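Agarase (Pseudoalteromonas fuliginea, PDB 6XJ9) probably hydrolyses the beta-1,4 glycosidic bonds of agarose or its oligosaccharides, as a glycoside hydrolase of family 50. Local coordinates at residues D88-F93 and T130-L135; L301-D306 and W428-L433; V420-M425 and Q445-F450. All coordinates share one frame; numbering follows the deposited sequence.

Contact 1: residues D88-F93 and T130-L135; sequences DFNLAF and TYYAKL
Phe89 and Leu135 cross obliquely at one end of an antiparallel strand pair in the CBM-like domain, a pair that illustrates how a regular backbone sorts side chains onto two faces. Five N-H...O bonds join the strands, the last of them from Leu135 N to Phe89 O, just past the end of strand 130-134; the bond from Leu91 N to Ala133 O, 2.9 Å long, is almost straight at 173°.

The face bearing Leu91, Phe93, Tyr131 and Ala133 is largely apolar. Leu135 CB lies over one face of the Phe89 ring, while its CD1 branch touches both Phe89 CE2 at 4.0 Å and Leu91 CB at 3.8 Å. Tyr131 touches Val121 and Val123 of strand 116-123 and Phe171 of strand 169-174.

On the other face Asn90, Ala92, Tyr132 and Lys134 alternate with them. Asn90 holds CG between its backbone N and carbonyl carbon (chi1 62°), which brings OD1 to 3.7 Å from Tyr132 CB. Its amide plane is turned 55° from the tyrosine ring, and its polar ends are engaged by Arg209 and Asn211. Lys134 NZ forms a salt bridge with Asp139.

At the far end two rings are treated alike by the opposing backbone: Tyr131 O sits at the edge of the Phe93 ring, in its plane, 3.9 Å from CD1, and Phe93 O likewise at the edge of the Tyr131 ring, 3.8 Å from CD1.

Contact 2: residues L301-D306 and W428-L433; sequences LATGID and WGFSSL
Leu301 meets Ser431 through its carbonyl: the serine OG donates to Leu301 O at 2.7 Å, in the carbonyl plane and on a lone pair. The same OG accepts from Thr303 N at 2.7 Å, so one hydroxyl bridges a backbone C=O and a backbone N-H two residues apart. Thr303 returns the grip. With chi1 at 65° its OG1 is turned to receive Ser431 N at 3.1 Å, and it is also bonded to Asn755. Thr303 O is held from well above its plane by Ser432 OG, at 2.7 Å, a hydroxyl that also bonds His713; Ser432 N adds a weak bond.

Gly304 follows at phi 156°, where a side chain would collide with Ser432 O and with the preceding carbonyl. Its bare backbone lies against Phe430, whose CD1 comes within 3.2 Å of Gly304 N. Ile305 then crosses the same ring at about a right angle, CG1 over a face and CD1 3.6 Å from CE2. An alanine in place of Phe430 would probably open a gap beside Gly304 and leave Ile305 CD1 without the ring it packs on. A water accepts from Ile305 N and donates to Ser432 O, linking the two segments.

In what is consistent with the (beta/alpha)8 barrel of this family, strand 299-305 pairs in parallel with 709-714, and the 428-433 segment, which leaves helix 413-428 through a Schellman motif at Gly429, lies against it. Helix 745-763 packs against Thr303 and Phe430, and Met425 of helix 413-428 against Ile305.

Contact 3: residues V420-M425 and Q445-F450; sequences VTLDRM and QKVPYF
The carboxylate of Asp423 is met by Lys446 at one oxygen: NZ stands 2.8 Å from OD1, nearly in line with the CG-OD1 bond, in a salt bridge. The neighbouring flat group on the helix, the Arg424 guanidinium, turns elsewhere. Val420 CG1 lies over one of its faces, 3.6 Å above the plane and offset toward the rim, and its nitrogens pair with Glu251 and Asp741.

Beside the charged pair the contact is aliphatic. Bends in the Lys446 chain at chi3 (54°) and chi4 (93°) bring the ammonium round to the aspartate and lay CE across Leu422, 3.9 Å from CB. Leu422 and Val447 slide past each other in opposite directions, Leu422 CD2 meeting Val447 CG2 at 3.8 Å. That methyl also approaches Leu422 O, while Val447 CG1 reaches toward Met425 CB at 4.3 Å. Asn444 OD1 accepts from both Lys446 N and Val447 N, within the loop that carries these side chains.

The contact thus joins the helix to the loop leading into strand 449-453 of the parallel sheet. Its chemistry is graded: Leu422 and Val447 are buried, whereas Asp423 and Lys446 are partly exposed. Lys446 NZ also donates to Ser257 O, so two acceptors hold the ammonium, and the nearby carboxylate probably favours its charged form.

In the fold
Contact 1 stands apart in the CBM-like domain, its centre about 41 Å from that of contact 2 and on the opposite side of the chain's centre. Contacts 2 and 3 are neighbours, with centres about 8 Å apart, and share helix 413-428 and the chain that follows it; Leu433 N and Pro448 O, 2.8 Å apart, probably bond the two together. All three are mainly buried, but their means differ. Contact 1 relies on regular strand pairing, contact 2 on serine and threonine hydroxyls that bond to backbone groups in the buried interior of the probable barrel domain, and contact 3, whose charged pair is partly exposed, on aliphatic packing finished by a salt bridge.

Contact 1: residues D88-F93 and T130-L135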
# COMPACT_ATOMS: atom_id res chain seq x y z
N ASP A 88 -1.97 -33.72 -20.21
CA ASP A 88 -0.94 -32.94 -19.54
C ASP A 88 -0.99 -31.49 -20.02
O ASP A 88 0.01 -30.93 -20.48
CB ASP A 88 0.43 -33.60 -19.71
CG ASP A 88 1.54 -32.90 -18.94
OD1 ASP A 88 1.22 -32.32 -17.89
OD2 ASP A 88 2.68 -32.91 -19.42
N PHE A 89 -2.18 -30.89 -19.93
CA PHE A 89 -2.40 -29.61 -20.58
C PHE A 89 -3.13 -28.65 -19.65
O PHE A 89 -3.68 -29.06 -18.64
CB PHE A 89 -3.15 -29.80 -21.91
CG PHE A 89 -4.59 -30.25 -21.79
CD1 PHE A 89 -4.91 -31.56 -21.47
CD2 PHE A 89 -5.62 -29.36 -22.04
CE1 PHE A 89 -6.23 -31.96 -21.36
CE2 PHE A 89 -6.95 -29.77 -21.95
CZ PHE A 89 -7.25 -31.07 -21.61
N ASN A 90 -3.13 -27.36 -20.03
CA ASN A 90 -3.82 -26.33 -19.28
C ASN A 90 -4.63 -25.43 -20.22
O ASN A 90 -4.36 -25.36 -21.42
CB ASN A 90 -2.85 -25.50 -18.42
CG ASN A 90 -1.83 -24.75 -19.24
OD1 ASN A 90 -2.10 -23.65 -19.72
ND2 ASN A 90 -0.64 -25.32 -19.39
N LEU A 91 -5.61 -24.76 -19.63
CA LEU A 91 -6.45 -23.78 -20.30
C LEU A 91 -6.00 -22.39 -19.84
O LEU A 91 -5.93 -22.12 -18.64
CB LEU A 91 -7.90 -24.07 -19.88
CG LEU A 91 -8.94 -23.02 -20.24
CD1 LEU A 91 -9.07 -22.87 -21.75
CD2 LEU A 91 -10.29 -23.38 -19.62
N ALA A 92 -5.68 -21.53 -20.80
CA ALA A 92 -4.99 -20.28 -20.49
C ALA A 92 -5.77 -19.09 -21.04
O ALA A 92 -6.26 -19.14 -22.17
CB ALA A 92 -3.60 -20.33 -21.06
N PHE A 93 -5.85 -18.03 -20.24
CA PHE A 93 -6.51 -16.79 -20.63
C PHE A 93 -5.52 -15.64 -20.56
O PHE A 93 -4.84 -15.45 -19.55
CB PHE A 93 -7.69 -16.50 -19.69
CG PHE A 93 -8.77 -17.56 -19.62
CD1 PHE A 93 -8.56 -18.74 -18.93
CD2 PHE A 93 -9.99 -17.37 -20.24
CE1 PHE A 93 -9.56 -19.71 -18.85
CE2 PHE A 93 -10.99 -18.34 -20.17
CZ PHE A 93 -10.77 -19.51 -19.47
N THR A 130 -0.97 -13.83 -18.19
CA THR A 130 -1.57 -15.12 -18.47
C THR A 130 -2.01 -15.78 -17.16
O THR A 130 -1.26 -15.83 -16.19
CB THR A 130 -0.68 -15.99 -19.37
OG1 THR A 130 -0.66 -15.36 -20.65
CG2 THR A 130 -1.20 -17.39 -19.55
N TYR A 131 -3.26 -16.25 -17.18
CA TYR A 131 -3.90 -16.96 -16.08
C TYR A 131 -4.24 -18.35 -16.58
O TYR A 131 -4.88 -18.50 -17.63
CB TYR A 131 -5.14 -16.20 -15.62
CG TYR A 131 -4.82 -14.79 -15.20
CD1 TYR A 131 -4.65 -13.78 -16.14
CD2 TYR A 131 -4.61 -14.48 -13.86
CE1 TYR A 131 -4.31 -12.49 -15.76
CE2 TYR A 131 -4.27 -13.20 -13.47
CZ TYR A 131 -4.13 -12.20 -14.41
OH TYR A 131 -3.79 -10.94 -13.99
N TYR A 132 -3.79 -19.38 -15.86
CA TYR A 132 -3.95 -20.73 -16.38
C TYR A 132 -4.57 -21.64 -15.33
O TYR A 132 -4.45 -21.41 -14.12
CB TYR A 132 -2.62 -21.24 -16.94
CG TYR A 132 -1.58 -21.49 -15.89
CD1 TYR A 132 -1.60 -22.65 -15.12
CD2 TYR A 132 -0.57 -20.56 -15.64
CE1 TYR A 132 -0.65 -22.89 -14.14
CE2 TYR A 132 0.39 -20.79 -14.67
CZ TYR A 132 0.34 -21.96 -13.92
OH TYR A 132 1.28 -22.20 -12.95
N ALA A 133 -5.25 -22.68 -15.81
CA ALA A 133 -5.82 -23.72 -14.99
C ALA A 133 -5.49 -25.07 -15.62
O ALA A 133 -5.89 -25.33 -16.75
CB ALA A 133 -7.31 -23.50 -14.91
N LYS A 134 -4.72 -25.90 -14.90
CA LYS A 134 -4.35 -27.23 -15.37
C LYS A 134 -5.60 -28.09 -15.41
O LYS A 134 -6.34 -28.15 -14.43
CB LYS A 134 -3.33 -27.89 -14.44
CG LYS A 134 -1.90 -27.35 -14.48
CD LYS A 134 -1.02 -27.88 -13.36
CE LYS A 134 -1.51 -27.50 -11.98
NZ LYS A 134 -0.42 -27.35 -10.99
N LEU A 135 -5.84 -28.75 -16.55
CA LEU A 135 -7.03 -29.56 -16.70
C LEU A 135 -6.68 -31.04 -16.58
O LEU A 135 -7.56 -31.86 -16.30
CB LEU A 135 -7.72 -29.23 -18.04
CG LEU A 135 -8.39 -27.85 -18.07
CD1 LEU A 135 -9.13 -27.61 -19.38
CD2 LEU A 135 -9.33 -27.68 -16.89

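Contact 2: residues L301-D306 and W428-L433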
# COMPACT_ATOMS: atom_id res chain seq x y z
N LEU A 301 -19.97 0.33 18.17
CA LEU A 301 -20.01 -0.57 17.03
C LEU A 301 -18.91 -1.61 17.24
O LEU A 301 -17.85 -1.28 17.78
CB LEU A 301 -19.75 0.23 15.75
CG LEU A 301 -20.75 1.33 15.41
CD1 LEU A 301 -20.23 2.17 14.26
CD2 LEU A 301 -22.12 0.77 15.07
N ALA A 302 -19.15 -2.86 16.82
CA ALA A 302 -18.21 -3.94 17.08
C ALA A 302 -17.28 -4.13 15.88
O ALA A 302 -17.70 -4.61 14.83
CB ALA A 302 -18.94 -5.22 17.39
N THR A 303 -16.00 -3.79 16.08
CA THR A 303 -14.96 -4.10 15.12
C THR A 303 -13.89 -4.93 15.83
O THR A 303 -13.73 -4.83 17.05
CB THR A 303 -14.37 -2.84 14.47
OG1 THR A 303 -13.72 -2.08 15.49
CG2 THR A 303 -15.41 -1.99 13.77
N GLY A 304 -13.20 -5.78 15.07
CA GLY A 304 -12.25 -6.69 15.68
C GLY A 304 -12.02 -7.91 14.80
O GLY A 304 -12.45 -7.94 13.65
N ILE A 305 -11.38 -8.92 15.39
CA ILE A 305 -10.75 -10.01 14.67
C ILE A 305 -11.09 -11.31 15.40
O ILE A 305 -11.07 -11.36 16.64
CB ILE A 305 -9.22 -9.76 14.62
CG1 ILE A 305 -8.85 -8.56 13.75
CG2 ILE A 305 -8.48 -11.01 14.20
CD1 ILE A 305 -7.43 -8.04 13.94
N ASP A 306 -11.33 -12.37 14.63
CA ASP A 306 -11.68 -13.65 15.20
C ASP A 306 -10.43 -14.50 15.42
O ASP A 306 -9.38 -14.23 14.83
CB ASP A 306 -12.63 -14.43 14.28
CG ASP A 306 -13.91 -13.71 13.91
OD1 ASP A 306 -14.58 -13.17 14.82
OD2 ASP A 306 -14.26 -13.73 12.70
N TRP A 428 -4.86 -0.21 17.01
CA TRP A 428 -5.45 -0.34 15.69
C TRP A 428 -6.88 0.20 15.69
O TRP A 428 -7.48 0.32 14.63
CB TRP A 428 -5.39 -1.79 15.19
CG TRP A 428 -4.00 -2.34 15.13
CD1 TRP A 428 -2.83 -1.63 15.13
CD2 TRP A 428 -3.63 -3.73 15.04
NE1 TRP A 428 -1.76 -2.49 15.09
CE2 TRP A 428 -2.22 -3.77 15.03
CE3 TRP A 428 -4.35 -4.93 14.99
CZ2 TRP A 428 -1.51 -4.98 14.93
CZ3 TRP A 428 -3.65 -6.11 14.90
CH2 TRP A 428 -2.26 -6.13 14.87
N GLY A 429 -7.40 0.50 16.89
CA GLY A 429 -8.71 1.12 17.02
C GLY A 429 -9.87 0.12 17.10
O GLY A 429 -11.03 0.52 17.12
N PHE A 430 -9.57 -1.18 17.17
CA PHE A 430 -10.65 -2.15 17.18
C PHE A 430 -11.42 -2.07 18.50
O PHE A 430 -10.83 -2.02 19.59
CB PHE A 430 -10.13 -3.57 16.90
CG PHE A 430 -9.79 -3.87 15.46
CD1 PHE A 430 -10.75 -3.81 14.47
CD2 PHE A 430 -8.50 -4.24 15.10
CE1 PHE A 430 -10.45 -4.10 13.15
CE2 PHE A 430 -8.19 -4.52 13.78
CZ PHE A 430 -9.17 -4.46 12.80
N SER A 431 -12.75 -2.13 18.40
CA SER A 431 -13.63 -1.99 19.55
C SER A 431 -13.72 -3.26 20.39
O SER A 431 -14.24 -3.19 21.51
CB SER A 431 -15.00 -1.56 19.13
OG SER A 431 -15.65 -2.62 18.45
N SER A 432 -13.29 -4.40 19.83
CA SER A 432 -13.54 -5.70 20.46
C SER A 432 -12.49 -6.72 20.04
O SER A 432 -11.78 -6.53 19.06
CB SER A 432 -14.93 -6.19 20.11
OG SER A 432 -15.03 -6.54 18.73
N LEU A 433 -12.40 -7.81 20.82
CA LEU A 433 -11.84 -9.08 20.38
C LEU A 433 -13.01 -9.90 19.83
O LEU A 433 -14.06 -9.96 20.46
CB LEU A 433 -11.24 -9.83 21.58
CG LEU A 433 -10.11 -9.15 22.35
CD1 LEU A 433 -9.78 -9.93 23.62
CD2 LEU A 433 -8.85 -9.04 21.48
O HOH W 1 -9.98 -8.00 17.80

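Contact 3: residues V420-M425 and Q445-F450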
# COMPACT_ATOMS: atom_id res chain seq x y z
N VAL A 420 0.44 -7.84 24.30
CA VAL A 420 0.72 -7.11 23.07
C VAL A 420 -0.54 -7.14 22.20
O VAL A 420 -0.90 -6.14 21.56
CB VAL A 420 1.97 -7.67 22.39
CG1 VAL A 420 2.07 -7.29 20.91
CG2 VAL A 420 3.24 -7.24 23.13
N THR A 421 -1.25 -8.27 22.23
CA THR A 421 -2.51 -8.40 21.50
C THR A 421 -3.52 -7.32 21.92
O THR A 421 -4.07 -6.63 21.07
CB THR A 421 -3.08 -9.82 21.58
OG1 THR A 421 -2.14 -10.70 20.95
CG2 THR A 421 -4.42 -9.95 20.88
N LEU A 422 -3.77 -7.18 23.23
CA LEU A 422 -4.70 -6.17 23.73
C LEU A 422 -4.28 -4.78 23.27
O LEU A 422 -5.10 -4.01 22.78
CB LEU A 422 -4.81 -6.25 25.26
CG LEU A 422 -5.47 -7.52 25.80
CD1 LEU A 422 -5.27 -7.65 27.31
CD2 LEU A 422 -6.96 -7.56 25.45
N ASP A 423 -2.99 -4.47 23.43
CA ASP A 423 -2.45 -3.18 23.02
C ASP A 423 -2.62 -2.96 21.52
O ASP A 423 -2.95 -1.85 21.09
CB ASP A 423 -1.02 -2.98 23.52
CG ASP A 423 -0.95 -2.79 25.03
OD1 ASP A 423 -2.01 -2.83 25.68
OD2 ASP A 423 0.16 -2.58 25.54
N ARG A 424 -2.37 -4.01 20.72
CA ARG A 424 -2.54 -3.91 19.27
C ARG A 424 -3.98 -3.52 18.94
O ARG A 424 -4.20 -2.62 18.13
CB ARG A 424 -2.19 -5.22 18.56
CG ARG A 424 -0.71 -5.41 18.30
CD ARG A 424 -0.36 -6.87 18.04
NE ARG A 424 0.98 -7.03 17.49
CZ ARG A 424 1.49 -8.21 17.13
NH1 ARG A 424 0.78 -9.31 17.27
NH2 ARG A 424 2.71 -8.28 16.62
N MET A 425 -4.95 -4.19 19.57
CA MET A 425 -6.35 -3.88 19.32
C MET A 425 -6.64 -2.43 19.69
O MET A 425 -7.34 -1.73 18.95
CB MET A 425 -7.29 -4.84 20.06
CG MET A 425 -7.09 -6.29 19.68
SD MET A 425 -7.06 -6.52 17.88
CE MET A 425 -6.10 -8.02 17.76
N GLN A 445 -9.59 -6.25 31.36
CA GLN A 445 -10.43 -5.10 31.64
C GLN A 445 -9.97 -3.93 30.78
O GLN A 445 -9.94 -2.80 31.25
CB GLN A 445 -10.42 -4.78 33.14
CG GLN A 445 -11.25 -5.74 33.99
CD GLN A 445 -11.19 -5.44 35.47
OE1 GLN A 445 -11.60 -4.38 35.93
NE2 GLN A 445 -10.67 -6.38 36.24
N LYS A 446 -9.66 -4.23 29.51
CA LYS A 446 -9.09 -3.25 28.59
C LYS A 446 -9.78 -3.29 27.22
O LYS A 446 -9.94 -2.24 26.60
CB LYS A 446 -7.59 -3.51 28.38
CG LYS A 446 -6.65 -2.86 29.39
CD LYS A 446 -5.30 -3.55 29.47
CE LYS A 446 -4.59 -3.69 28.14
NZ LYS A 446 -3.66 -2.55 27.89
N VAL A 447 -10.12 -4.49 26.73
CA VAL A 447 -10.78 -4.61 25.43
C VAL A 447 -11.97 -5.55 25.58
O VAL A 447 -11.79 -6.69 25.99
CB VAL A 447 -9.82 -5.12 24.33
CG1 VAL A 447 -10.50 -5.17 22.97
CG2 VAL A 447 -8.54 -4.30 24.25
N PRO A 448 -13.20 -5.10 25.21
CA PRO A 448 -14.39 -5.96 25.25
C PRO A 448 -14.20 -7.13 24.29
O PRO A 448 -13.39 -7.05 23.36
CB PRO A 448 -15.53 -5.05 24.74
CG PRO A 448 -15.00 -3.64 24.92
CD PRO A 448 -13.50 -3.75 24.71
N TYR A 449 -14.95 -8.21 24.53
CA TYR A 449 -14.73 -9.46 23.82
C TYR A 449 -16.07 -10.16 23.60
O TYR A 449 -17.04 -9.90 24.30
CB TYR A 449 -13.73 -10.34 24.56
CG TYR A 449 -14.22 -10.86 25.89
CD1 TYR A 449 -13.99 -10.14 27.06
CD2 TYR A 449 -14.91 -12.06 26.00
CE1 TYR A 449 -14.43 -10.60 28.29
CE2 TYR A 449 -15.37 -12.53 27.22
CZ TYR A 449 -15.13 -11.80 28.37
OH TYR A 449 -15.56 -12.25 29.60
N PHE A 450 -16.11 -11.01 22.57
CA PHE A 450 -17.27 -11.83 22.26
C PHE A 450 -16.96 -13.24 22.76
O PHE A 450 -15.84 -13.70 22.59
CB PHE A 450 -17.54 -11.77 20.75
CG PHE A 450 -18.13 -10.45 20.31
CD1 PHE A 450 -17.37 -9.29 20.29
CD2 PHE A 450 -19.47 -10.36 19.97
CE1 PHE A 450 -17.93 -8.07 19.92
CE2 PHE A 450 -20.03 -9.15 19.60
CZ PHE A 450 -19.26 -8.01 19.56